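Ammonium transporter (Kuenenia stuttgartiensis, PDB 6EU6) probably senses ammonium at the membrane as the trimeric ammonium-transporter-type domain of a sensor histidine kinase. Local coordinates at residues P137-W142 / V364-S369; A165-V170 / I332-V337; F215-W220 / T271-G276. All coordinates share one frame; numbering follows the deposited sequence.

Contact 1: P137-W142 / V364-S369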
ATOM      1  N   PRO A 137     -16.794  21.961   2.117  1.00 25.73           N
ATOM      2  CA  PRO A 137     -17.330  21.851   3.449  1.00 26.37           C
ATOM      3  C   PRO A 137     -18.766  22.488   3.652  1.00 27.96           C
ATOM      4  O   PRO A 137     -19.509  22.025   4.491  1.00 28.89           O
ATOM      5  CB  PRO A 137     -16.307  22.617   4.318  1.00 27.27           C
ATOM      6  CG  PRO A 137     -15.729  23.634   3.391  1.00 27.58           C
ATOM      7  CD  PRO A 137     -15.739  22.981   2.002  1.00 28.44           C
ATOM      8  N   ILE A 138     -19.133  23.487   2.870  1.00 30.43           N
ATOM      9  CA  ILE A 138     -20.493  24.054   3.007  1.00 29.27           C
ATOM     10  C   ILE A 138     -21.556  23.093   2.468  1.00 29.51           C
ATOM     11  O   ILE A 138     -22.500  22.767   3.174  1.00 30.78           O
ATOM     12  CB  ILE A 138     -20.587  25.448   2.344  1.00 29.99           C
ATOM     13  CG1 ILE A 138     -19.767  26.426   3.166  1.00 28.98           C
ATOM     14  CG2 ILE A 138     -22.053  25.896   2.265  1.00 32.63           C
ATOM     15  CD1 ILE A 138     -19.434  27.743   2.476  1.00 32.40           C
ATOM     16  N   PHE A 139     -21.362  22.563   1.264  1.00 29.47           N
ATOM     17  CA  PHE A 139     -22.209  21.422   0.830  1.00 28.50           C
ATOM     18  C   PHE A 139     -22.178  20.257   1.793  1.00 31.75           C
ATOM     19  O   PHE A 139     -23.200  19.650   2.077  1.00 28.34           O
ATOM     20  CB  PHE A 139     -21.929  20.943  -0.612  1.00 29.07           C
ATOM     21  CG  PHE A 139     -22.930  19.939  -1.105  1.00 29.74           C
ATOM     22  CD1 PHE A 139     -22.765  18.567  -0.838  1.00 30.45           C
ATOM     23  CD2 PHE A 139     -24.091  20.337  -1.763  1.00 31.45           C
ATOM     24  CE1 PHE A 139     -23.737  17.630  -1.252  1.00 30.00           C
ATOM     25  CE2 PHE A 139     -25.078  19.392  -2.165  1.00 27.68           C
ATOM     26  CZ  PHE A 139     -24.875  18.044  -1.923  1.00 31.26           C
ATOM     27  N   GLY A 140     -21.022  19.987   2.365  1.00 29.30           N
ATOM     28  CA  GLY A 140     -20.918  18.906   3.307  1.00 30.53           C
ATOM     29  C   GLY A 140     -21.781  19.147   4.534  1.00 28.78           C
ATOM     30  O   GLY A 140     -22.295  18.210   5.120  1.00 26.23           O
ATOM     31  N   HIS A 141     -21.837  20.400   4.959  1.00 29.54           N
ATOM     32  CA  HIS A 141     -22.709  20.765   6.097  1.00 32.46           C
ATOM     33  C   HIS A 141     -24.180  20.457   5.728  1.00 28.42           C
ATOM     34  O   HIS A 141     -24.914  19.825   6.495  1.00 31.10           O
ATOM     35  CB  HIS A 141     -22.562  22.219   6.457  1.00 35.67           C
ATOM     36  CG  HIS A 141     -23.274  22.579   7.712  1.00 35.85           C
ATOM     37  ND1 HIS A 141     -22.762  22.286   8.957  1.00 32.63           N
ATOM     38  CD2 HIS A 141     -24.484  23.169   7.924  1.00 35.27           C
ATOM     39  CE1 HIS A 141     -23.599  22.717   9.888  1.00 36.34           C
ATOM     40  NE2 HIS A 141     -24.646  23.261   9.286  1.00 34.02           N
ATOM     41  N   TRP A 142     -24.559  20.823   4.516  1.00 30.34           N
ATOM     42  CA  TRP A 142     -25.954  20.638   4.090  1.00 30.10           C
ATOM     43  C   TRP A 142     -26.355  19.193   4.159  1.00 32.82           C
ATOM     44  O   TRP A 142     -27.497  18.881   4.549  1.00 32.07           O
ATOM     45  CB  TRP A 142     -26.188  21.199   2.705  1.00 28.19           C
ATOM     46  CG  TRP A 142     -25.892  22.637   2.574  1.00 27.01           C
ATOM     47  CD1 TRP A 142     -25.644  23.533   3.600  1.00 29.12           C
ATOM     48  CD2 TRP A 142     -25.763  23.375   1.366  1.00 26.04           C
ATOM     49  NE1 TRP A 142     -25.347  24.778   3.071  1.00 27.35           N
ATOM     50  CE2 TRP A 142     -25.439  24.692   1.706  1.00 27.85           C
ATOM     51  CE3 TRP A 142     -25.872  23.047   0.022  1.00 28.80           C
ATOM     52  CZ2 TRP A 142     -25.212  25.663   0.751  1.00 29.35           C
ATOM     53  CZ3 TRP A 142     -25.675  24.009  -0.891  1.00 30.11           C
ATOM     54  CH2 TRP A 142     -25.337  25.285  -0.534  1.00 30.79           C
ATOM     55  N   VAL A 364     -28.571  16.090  -5.994  1.00 28.90           N
ATOM     56  CA  VAL A 364     -27.736  16.069  -7.187  1.00 28.48           C
ATOM     57  C   VAL A 364     -27.687  17.432  -7.875  1.00 33.20           C
ATOM     58  O   VAL A 364     -26.623  17.892  -8.301  1.00 30.79           O
ATOM     59  CB  VAL A 364     -28.244  15.007  -8.171  1.00 29.07           C
ATOM     60  CG1 VAL A 364     -27.749  15.227  -9.573  1.00 32.00           C
ATOM     61  CG2 VAL A 364     -27.834  13.625  -7.676  1.00 30.90           C
ATOM     62  N   ILE A 365     -28.852  18.038  -8.051  1.00 32.21           N
ATOM     63  CA  ILE A 365     -28.963  19.348  -8.715  1.00 31.81           C
ATOM     64  C   ILE A 365     -28.385  20.466  -7.915  1.00 28.65           C
ATOM     65  O   ILE A 365     -27.784  21.397  -8.464  1.00 30.92           O
ATOM     66  CB  ILE A 365     -30.462  19.625  -9.069  1.00 37.27           C
ATOM     67  CG1 ILE A 365     -30.815  18.762 -10.256  1.00 42.24           C
ATOM     68  CG2 ILE A 365     -30.688  21.083  -9.366  1.00 41.05           C
ATOM     69  CD1 ILE A 365     -32.268  18.376 -10.314  1.00 49.47           C
ATOM     70  N   VAL A 366     -28.592  20.443  -6.618  1.00 31.71           N
ATOM     71  CA  VAL A 366     -27.986  21.430  -5.739  1.00 32.07           C
ATOM     72  C   VAL A 366     -26.449  21.309  -5.756  1.00 33.08           C
ATOM     73  O   VAL A 366     -25.778  22.301  -5.852  1.00 28.97           O
ATOM     74  CB  VAL A 366     -28.514  21.303  -4.319  1.00 35.60           C
ATOM     75  CG1 VAL A 366     -27.701  22.175  -3.359  1.00 34.10           C
ATOM     76  CG2 VAL A 366     -30.008  21.683  -4.284  1.00 35.88           C
ATOM     77  N   ALA A 367     -25.924  20.086  -5.707  1.00 30.79           N
ATOM     78  CA  ALA A 367     -24.448  19.847  -5.757  1.00 31.21           C
ATOM     79  C   ALA A 367     -23.834  20.386  -7.042  1.00 28.42           C
ATOM     80  O   ALA A 367     -22.813  21.148  -7.045  1.00 29.23           O
ATOM     81  CB  ALA A 367     -24.119  18.353  -5.557  1.00 31.11           C
ATOM     82  N   PHE A 368     -24.527  20.127  -8.144  1.00 29.42           N
ATOM     83  CA  PHE A 368     -24.097  20.661  -9.424  1.00 28.87           C
ATOM     84  C   PHE A 368     -24.136  22.143  -9.404  1.00 30.30           C
ATOM     85  O   PHE A 368     -23.179  22.790  -9.782  1.00 31.39           O
ATOM     86  CB  PHE A 368     -24.926  20.060 -10.600  1.00 32.96           C
ATOM     87  CG  PHE A 368     -24.507  20.556 -11.923  1.00 34.55           C
ATOM     88  CD1 PHE A 368     -23.502  19.928 -12.626  1.00 35.67           C
ATOM     89  CD2 PHE A 368     -25.061  21.728 -12.452  1.00 37.37           C
ATOM     90  CE1 PHE A 368     -23.058  20.400 -13.844  1.00 36.76           C
ATOM     91  CE2 PHE A 368     -24.617  22.199 -13.682  1.00 35.27           C
ATOM     92  CZ  PHE A 368     -23.625  21.541 -14.386  1.00 34.23           C
ATOM     93  N   SER A 369     -25.263  22.723  -9.021  1.00 30.07           N
ATOM     94  CA  SER A 369     -25.397  24.186  -9.143  1.00 30.40           C
ATOM     95  C   SER A 369     -24.388  24.903  -8.281  1.00 31.46           C
ATOM     96  O   SER A 369     -23.830  25.948  -8.688  1.00 35.34           O
ATOM     97  CB  SER A 369     -26.818  24.649  -8.736  1.00 31.28           C
ATOM     98  OG  SER A 369     -27.800  23.991  -9.552  1.00 32.24           O
TER
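Around Phe139 and Ala367, whose CA atoms lie 7.1 Å apart, the helix segments 137-142 and 364-369 run nearly antiparallel, their axes at 163° and 11.2 Å apart at the nearest point. The contact is wholly apolar. Phe139 spans the gap with CG anti to its backbone N (chi1 -171°), which carries the ring toward the facing helix. There CE2 rests 3.7 Å from Ala367 CB, while Val366 CG1 approaches the ring at its edge, 4.0 Å from CE2. The same valine methyl also serves the indole of Trp142, meeting CZ3 at 3.7 Å from an oblique direction, so that one branch of Val366 fills the corner between two aromatic side chains. An alanine in place of Phe139 is likely to open a gap over Ala367 and leave the Val366 methyl with Trp142 as its remaining partner from segment 137-142. The indole is secured at its polar end, where NE1 is hydrogen-bonded to Leu74 O. Trp155, from the short helix 155-158, and Trp370 crowd round the same ring, and Phe139 also reaches Thr168 and Ile173, which brings helix 167-185 against the seam between helices 121-144 and 353-385.

Contact 2: A165-V170 / I332-V337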
ATOM      1  N   ALA A 165     -21.132   7.470   1.904  1.00 28.40           N
ATOM      2  CA  ALA A 165     -19.725   7.730   1.945  1.00 27.88           C
ATOM      3  C   ALA A 165     -19.279   8.870   1.016  1.00 31.47           C
ATOM      4  O   ALA A 165     -18.108   9.212   0.984  1.00 27.04           O
ATOM      5  CB  ALA A 165     -18.970   6.421   1.717  1.00 29.24           C
ATOM      6  N   GLY A 166     -20.201   9.515   0.299  1.00 27.98           N
ATOM      7  CA  GLY A 166     -19.839  10.696  -0.447  1.00 28.87           C
ATOM      8  C   GLY A 166     -19.822  10.602  -1.955  1.00 27.86           C
ATOM      9  O   GLY A 166     -18.982  11.247  -2.632  1.00 26.28           O
ATOM     10  N   ALA A 167     -20.737   9.830  -2.520  1.00 25.86           N
ATOM     11  CA  ALA A 167     -20.838   9.831  -3.958  1.00 25.62           C
ATOM     12  C   ALA A 167     -21.048  11.262  -4.529  1.00 27.66           C
ATOM     13  O   ALA A 167     -20.453  11.649  -5.562  1.00 26.13           O
ATOM     14  CB  ALA A 167     -21.965   8.916  -4.421  1.00 25.89           C
ATOM     15  N   THR A 168     -21.905  12.012  -3.840  1.00 28.44           N
ATOM     16  CA  THR A 168     -22.167  13.391  -4.147  1.00 24.42           C
ATOM     17  C   THR A 168     -21.223  14.298  -3.340  1.00 26.72           C
ATOM     18  O   THR A 168     -20.540  15.140  -3.906  1.00 28.10           O
ATOM     19  CB  THR A 168     -23.666  13.758  -3.871  1.00 25.75           C
ATOM     20  OG1 THR A 168     -24.507  13.066  -4.817  1.00 26.36           O
ATOM     21  CG2 THR A 168     -23.869  15.196  -4.093  1.00 28.96           C
ATOM     22  N   VAL A 169     -21.158  14.095  -2.049  1.00 24.45           N
ATOM     23  CA  VAL A 169     -20.469  15.032  -1.154  1.00 24.28           C
ATOM     24  C   VAL A 169     -18.965  15.136  -1.512  1.00 23.82           C
ATOM     25  O   VAL A 169     -18.398  16.238  -1.542  1.00 26.05           O
ATOM     26  CB  VAL A 169     -20.654  14.597   0.288  1.00 25.87           C
ATOM     27  CG1 VAL A 169     -19.823  15.488   1.262  1.00 26.88           C
ATOM     28  CG2 VAL A 169     -22.112  14.753   0.681  1.00 30.24           C
ATOM     29  N   VAL A 170     -18.341  14.000  -1.811  1.00 25.50           N
ATOM     30  CA  VAL A 170     -16.962  13.970  -2.268  1.00 24.70           C
ATOM     31  C   VAL A 170     -16.864  14.021  -3.802  1.00 24.98           C
ATOM     32  O   VAL A 170     -16.247  14.903  -4.381  1.00 27.45           O
ATOM     33  CB  VAL A 170     -16.234  12.754  -1.665  1.00 25.71           C
ATOM     34  CG1 VAL A 170     -14.795  12.640  -2.216  1.00 25.60           C
ATOM     35  CG2 VAL A 170     -16.146  12.936  -0.127  1.00 26.74           C
ATOM     36  N   ILE A 332     -25.107   8.909 -10.586  1.00 29.63           N
ATOM     37  CA  ILE A 332     -25.721   7.638 -10.744  1.00 29.53           C
ATOM     38  C   ILE A 332     -25.837   6.885  -9.417  1.00 31.15           C
ATOM     39  O   ILE A 332     -26.910   6.332  -9.073  1.00 28.54           O
ATOM     40  CB  ILE A 332     -24.951   6.750 -11.767  1.00 30.73           C
ATOM     41  CG1 ILE A 332     -24.916   7.392 -13.128  1.00 35.94           C
ATOM     42  CG2 ILE A 332     -25.523   5.343 -11.755  1.00 33.91           C
ATOM     43  CD1 ILE A 332     -23.834   6.878 -14.053  1.00 36.65           C
ATOM     44  N   GLY A 333     -24.753   6.818  -8.646  1.00 29.87           N
ATOM     45  CA  GLY A 333     -24.845   6.151  -7.365  1.00 28.43           C
ATOM     46  C   GLY A 333     -25.849   6.824  -6.423  1.00 27.21           C
ATOM     47  O   GLY A 333     -26.576   6.187  -5.651  1.00 25.55           O
ATOM     48  N   THR A 334     -25.841   8.161  -6.421  1.00 26.91           N
ATOM     49  CA  THR A 334     -26.679   8.894  -5.509  1.00 27.17           C
ATOM     50  C   THR A 334     -28.170   8.610  -5.860  1.00 29.85           C
ATOM     51  O   THR A 334     -29.026   8.388  -4.936  1.00 32.85           O
ATOM     52  CB  THR A 334     -26.297  10.360  -5.585  1.00 30.64           C
ATOM     53  OG1 THR A 334     -24.911  10.519  -5.111  1.00 27.81           O
ATOM     54  CG2 THR A 334     -27.303  11.247  -4.748  1.00 30.92           C
ATOM     55  N   LEU A 335     -28.507   8.627  -7.165  1.00 30.04           N
ATOM     56  CA  LEU A 335     -29.889   8.267  -7.597  1.00 32.75           C
ATOM     57  C   LEU A 335     -30.254   6.821  -7.259  1.00 32.79           C
ATOM     58  O   LEU A 335     -31.376   6.535  -6.831  1.00 35.27           O
ATOM     59  CB  LEU A 335     -30.105   8.535  -9.065  1.00 30.52           C
ATOM     60  CG  LEU A 335     -29.966   9.985  -9.467  1.00 31.33           C
ATOM     61  CD1 LEU A 335     -30.069  10.027 -10.973  1.00 31.64           C
ATOM     62  CD2 LEU A 335     -31.028  10.858  -8.804  1.00 33.94           C
ATOM     63  N   CYS A 336     -29.295   5.923  -7.370  1.00 31.90           N
ATOM     64  CA  CYS A 336     -29.500   4.467  -7.086  1.00 30.92           C
ATOM     65  C   CYS A 336     -29.800   4.169  -5.642  1.00 30.25           C
ATOM     66  O   CYS A 336     -30.429   3.158  -5.353  1.00 30.83           O
ATOM     67  CB  CYS A 336     -28.265   3.663  -7.531  1.00 34.11           C
ATOM     68  SG  CYS A 336     -28.154   3.340  -9.305  1.00 35.94           S
ATOM     69  N   VAL A 337     -29.400   5.040  -4.716  1.00 28.23           N
ATOM     70  CA  VAL A 337     -29.807   4.886  -3.375  1.00 29.58           C
ATOM     71  C   VAL A 337     -31.362   4.620  -3.298  1.00 35.39           C
ATOM     72  O   VAL A 337     -31.845   3.694  -2.613  1.00 33.56           O
ATOM     73  CB  VAL A 337     -29.528   6.179  -2.583  1.00 31.86           C
ATOM     74  CG1 VAL A 337     -30.398   6.227  -1.302  1.00 31.86           C
ATOM     75  CG2 VAL A 337     -28.045   6.319  -2.251  1.00 30.75           C
TER
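Thr334 carries this contact, facing Ala167 and Thr168 across a close approach in which the CA atoms of Ala167 and Thr334 are 6.1 Å apart. Its CB, which points toward segment 165-170, lies 3.3 Å from Thr168 OG1. From there the side chain forks. The hydroxyl branch stands beside the backbone N (chi1 -64°) and ends 2.6 Å from Thr168 OG1, a short hydroxyl pair that probably forms a hydrogen bond. The same oxygen lies 3.4 Å from Ala167 CB, and it is hydrogen-bonded to Gly330 O one turn earlier in its own helix, so this buried polar atom is provided for. The methyl branch, CG2, has Thr168 OG1 at 3.3 Å as well; the Thr168 oxygen is thus set against CB and both branches of Thr334, and the two side chains cross at about a right angle.

A CB on Gly333 would point toward segment 165-170 and just touch Ala167 CB. Gly166, at the N-cap of helix 167-185, has backbone angles (phi 110°, psi 35°) at which a side chain would be jammed against the carbonyl before it and would also clash with Val170 CG2. The helix start that follows is held by Asp163, whose carboxylate accepts hydrogen bonds from the backbone N of Gly166, Ala167, Thr168 and Val169. Thr334 O in turn receives Gln360 NE2. In the buried middle of this bundle, the first turn of helix 167-185 therefore meets helix 322-340, with Ala282 beside Ala167, Phe161 beside Thr334, Ala143 of helix 121-144 against Val169, and helix 353-385 reaching both threonines through Ala367 and Val364.

Contact 3: F215-W220 / T271-G276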
ATOM      1  N   PHE A 215      -4.751   0.771  -6.315  1.00 29.30           N
ATOM      2  CA  PHE A 215      -4.641   1.536  -5.109  1.00 26.69           C
ATOM      3  C   PHE A 215      -5.939   2.218  -4.746  1.00 23.53           C
ATOM      4  O   PHE A 215      -6.301   2.345  -3.568  1.00 26.90           O
ATOM      5  CB  PHE A 215      -3.635   2.693  -5.234  1.00 28.88           C
ATOM      6  CG  PHE A 215      -2.238   2.275  -5.083  1.00 35.01           C
ATOM      7  CD1 PHE A 215      -1.799   1.763  -3.886  1.00 40.95           C
ATOM      8  CD2 PHE A 215      -1.322   2.484  -6.129  1.00 37.37           C
ATOM      9  CE1 PHE A 215      -0.458   1.386  -3.745  1.00 45.21           C
ATOM     10  CE2 PHE A 215      -0.014   2.090  -6.006  1.00 43.78           C
ATOM     11  CZ  PHE A 215       0.403   1.503  -4.819  1.00 45.27           C
ATOM     12  N   LEU A 216      -6.597   2.759  -5.771  1.00 26.10           N
ATOM     13  CA  LEU A 216      -7.854   3.460  -5.545  1.00 24.92           C
ATOM     14  C   LEU A 216      -8.898   2.521  -5.013  1.00 24.66           C
ATOM     15  O   LEU A 216      -9.643   2.851  -4.076  1.00 23.80           O
ATOM     16  CB  LEU A 216      -8.321   4.157  -6.818  1.00 25.79           C
ATOM     17  CG  LEU A 216      -7.458   5.397  -7.218  1.00 27.60           C
ATOM     18  CD1 LEU A 216      -7.877   5.910  -8.604  1.00 26.92           C
ATOM     19  CD2 LEU A 216      -7.601   6.513  -6.227  1.00 29.26           C
ATOM     20  N   TRP A 217      -8.956   1.362  -5.647  1.00 26.69           N
ATOM     21  CA  TRP A 217      -9.950   0.317  -5.275  1.00 25.65           C
ATOM     22  C   TRP A 217      -9.715  -0.129  -3.792  1.00 25.54           C
ATOM     23  O   TRP A 217     -10.635  -0.192  -2.940  1.00 24.87           O
ATOM     24  CB  TRP A 217      -9.815  -0.796  -6.296  1.00 23.72           C
ATOM     25  CG  TRP A 217     -10.739  -2.021  -6.253  1.00 23.24           C
ATOM     26  CD1 TRP A 217     -11.420  -2.518  -5.197  1.00 23.13           C
ATOM     27  CD2 TRP A 217     -11.021  -2.877  -7.351  1.00 23.09           C
ATOM     28  NE1 TRP A 217     -12.069  -3.702  -5.562  1.00 25.79           N
ATOM     29  CE2 TRP A 217     -11.851  -3.922  -6.884  1.00 23.28           C
ATOM     30  CE3 TRP A 217     -10.603  -2.895  -8.661  1.00 26.84           C
ATOM     31  CZ2 TRP A 217     -12.294  -4.949  -7.691  1.00 27.62           C
ATOM     32  CZ3 TRP A 217     -11.035  -3.922  -9.481  1.00 28.04           C
ATOM     33  CH2 TRP A 217     -11.892  -4.933  -8.991  1.00 28.33           C
ATOM     34  N   PHE A 218      -8.460  -0.429  -3.473  1.00 27.53           N
ATOM     35  CA  PHE A 218      -8.049  -0.724  -2.113  1.00 27.72           C
ATOM     36  C   PHE A 218      -8.434   0.370  -1.163  1.00 25.89           C
ATOM     37  O   PHE A 218      -9.077   0.125  -0.181  1.00 28.78           O
ATOM     38  CB  PHE A 218      -6.549  -0.882  -2.066  1.00 27.81           C
ATOM     39  CG  PHE A 218      -6.008  -1.021  -0.712  1.00 28.71           C
ATOM     40  CD1 PHE A 218      -5.947  -2.275  -0.099  1.00 31.48           C
ATOM     41  CD2 PHE A 218      -5.469   0.056  -0.076  1.00 33.84           C
ATOM     42  CE1 PHE A 218      -5.392  -2.418   1.158  1.00 31.41           C
ATOM     43  CE2 PHE A 218      -4.955  -0.040   1.222  1.00 36.37           C
ATOM     44  CZ  PHE A 218      -4.912  -1.290   1.845  1.00 37.23           C
ATOM     45  N   GLY A 219      -8.046   1.587  -1.460  1.00 25.92           N
ATOM     46  CA  GLY A 219      -8.484   2.715  -0.642  1.00 27.28           C
ATOM     47  C   GLY A 219      -9.975   2.881  -0.451  1.00 29.34           C
ATOM     48  O   GLY A 219     -10.428   3.290   0.638  1.00 26.59           O
ATOM     49  N   TRP A 220     -10.745   2.582  -1.498  1.00 29.05           N
ATOM     50  CA  TRP A 220     -12.226   2.698  -1.426  1.00 25.88           C
ATOM     51  C   TRP A 220     -12.808   1.750  -0.399  1.00 25.70           C
ATOM     52  O   TRP A 220     -13.875   2.022   0.149  1.00 28.67           O
ATOM     53  CB  TRP A 220     -12.904   2.495  -2.822  1.00 25.97           C
ATOM     54  CG  TRP A 220     -13.370   3.755  -3.367  1.00 26.59           C
ATOM     55  CD1 TRP A 220     -14.297   4.586  -2.799  1.00 34.93           C
ATOM     56  CD2 TRP A 220     -12.986   4.372  -4.608  1.00 26.85           C
ATOM     57  NE1 TRP A 220     -14.487   5.704  -3.617  1.00 36.63           N
ATOM     58  CE2 TRP A 220     -13.733   5.578  -4.737  1.00 34.13           C
ATOM     59  CE3 TRP A 220     -12.168   3.994  -5.655  1.00 32.92           C
ATOM     60  CZ2 TRP A 220     -13.618   6.412  -5.820  1.00 30.39           C
ATOM     61  CZ3 TRP A 220     -12.050   4.842  -6.739  1.00 35.07           C
ATOM     62  CH2 TRP A 220     -12.776   6.043  -6.799  1.00 34.63           C
ATOM     63  N   THR A 271     -12.058   3.834 -16.496  1.00 25.92           N
ATOM     64  CA  THR A 271     -13.163   4.770 -16.215  1.00 25.84           C
ATOM     65  C   THR A 271     -14.334   4.033 -15.589  1.00 26.43           C
ATOM     66  O   THR A 271     -14.934   4.486 -14.649  1.00 25.43           O
ATOM     67  CB  THR A 271     -13.581   5.523 -17.497  1.00 29.38           C
ATOM     68  OG1 THR A 271     -12.485   6.283 -17.935  1.00 30.18           O
ATOM     69  CG2 THR A 271     -14.760   6.450 -17.266  1.00 32.89           C
ATOM     70  N   ALA A 272     -14.712   2.907 -16.178  1.00 25.82           N
ATOM     71  CA  ALA A 272     -15.858   2.231 -15.718  1.00 27.44           C
ATOM     72  C   ALA A 272     -15.684   1.662 -14.280  1.00 27.32           C
ATOM     73  O   ALA A 272     -16.613   1.715 -13.485  1.00 26.06           O
ATOM     74  CB  ALA A 272     -16.214   1.146 -16.712  1.00 28.64           C
ATOM     75  N   ILE A 273     -14.498   1.056 -14.004  1.00 26.95           N
ATOM     76  CA  ILE A 273     -14.189   0.517 -12.711  1.00 27.30           C
ATOM     77  C   ILE A 273     -14.296   1.615 -11.660  1.00 24.65           C
ATOM     78  O   ILE A 273     -14.987   1.457 -10.669  1.00 24.15           O
ATOM     79  CB  ILE A 273     -12.795  -0.163 -12.715  1.00 26.80           C
ATOM     80  CG1 ILE A 273     -12.917  -1.430 -13.585  1.00 28.33           C
ATOM     81  CG2 ILE A 273     -12.430  -0.500 -11.290  1.00 27.28           C
ATOM     82  CD1 ILE A 273     -11.597  -2.051 -13.953  1.00 27.34           C
ATOM     83  N   LEU A 274     -13.618   2.728 -11.906  1.00 25.72           N
ATOM     84  CA  LEU A 274     -13.626   3.782 -10.936  1.00 25.50           C
ATOM     85  C   LEU A 274     -15.035   4.404 -10.745  1.00 26.18           C
ATOM     86  O   LEU A 274     -15.407   4.748  -9.623  1.00 24.56           O
ATOM     87  CB  LEU A 274     -12.608   4.851 -11.311  1.00 23.63           C
ATOM     88  CG  LEU A 274     -11.136   4.554 -11.421  1.00 26.34           C
ATOM     89  CD1 LEU A 274     -10.414   5.917 -11.494  1.00 30.39           C
ATOM     90  CD2 LEU A 274     -10.679   3.778 -10.241  1.00 29.36           C
ATOM     91  N   ALA A 275     -15.783   4.557 -11.849  1.00 25.75           N
ATOM     92  CA  ALA A 275     -17.173   5.039 -11.764  1.00 25.69           C
ATOM     93  C   ALA A 275     -18.049   4.123 -10.942  1.00 27.50           C
ATOM     94  O   ALA A 275     -18.858   4.566 -10.151  1.00 25.94           O
ATOM     95  CB  ALA A 275     -17.785   5.256 -13.136  1.00 26.04           C
ATOM     96  N   GLY A 276     -17.847   2.826 -11.045  1.00 24.86           N
ATOM     97  CA  GLY A 276     -18.584   1.935 -10.191  1.00 24.57           C
ATOM     98  C   GLY A 276     -18.265   2.041  -8.728  1.00 24.01           C
ATOM     99  O   GLY A 276     -19.186   1.965  -7.911  1.00 26.47           O
TER
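Trp220 turns an edge of its indole to Leu274, whose CD2 lies near the ring plane, 3.9 Å from CZ3; the two side chains cross at about a right angle. The neighbouring CH2 stands 4.1 Å from Leu274 O, an approach to the backbone with no hydrogen bond. The Trp220 ring also meets Phe223 edge-to-face and His171 with planes at about 40°. Trp217 sends its indole along another flank of the same helix: Ile273 CG2 comes at the ring obliquely, 4.0 Å from CE3. With CG anti to its backbone N (chi1 -177°), the Trp217 ring swings nearer to segment 271-276 than the direction of its CB would suggest. Its NE1 is satisfied by Asn243 OD1.

Beside the Trp220 indole, Leu274 presents both its methyls to Leu216. CD1 touches Leu216 CD1 at 3.8 Å, while CD2 touches both that Leu216 methyl and Trp220, in the notch where the two side chains converge. Leu274 accordingly buries more surface than any other residue of the contact, and no hydrogen bond links the segments. The helices lie almost parallel, at 10°, with axes 10.6 Å apart, a spacing that large side chains fill.

One flank faces the trimer interface: Phe21 of the second subunit meets the Trp217 ring, and Leu52 of that subunit packs on both Trp217 and Ile273. The other flank looks into the subunit, where Leu216, Trp220 and Leu274 touch helix 2-34. His171 probably corresponds to one of the twin pore histidines of Amt proteins, so the row from Trp217 to Trp220 probably spans from the subunit boundary to the wall of the pore, as in the trimeric, eleven-transmembrane-helix Amt fold, where each subunit has its own pore.

In the fold
Contacts 1 and 2 are neighbours, with centres 12 Å apart, and they touch: Phe139 CE1 packs on Val169 CG2 at 3.8 Å. Helices 121-144, 167-185, 322-340 and 353-385 thereby join in one cluster, apolar at contact 1 and with a threonine hydroxyl pair at contact 2, which lies nearer the chain's centre. Contact 3 lies 14 Å from contact 2 and 23 Å from contact 1, centre to centre, and on the opposite side of the chain's centre from contact 1. Along the sequence contact 1 encloses contact 2, which encloses contact 3. Contacts 1 and 2 thus bring two earlier helices against two late ones, while contact 3 joins middle helices 206-226 and 266-280 at the border with a second subunit.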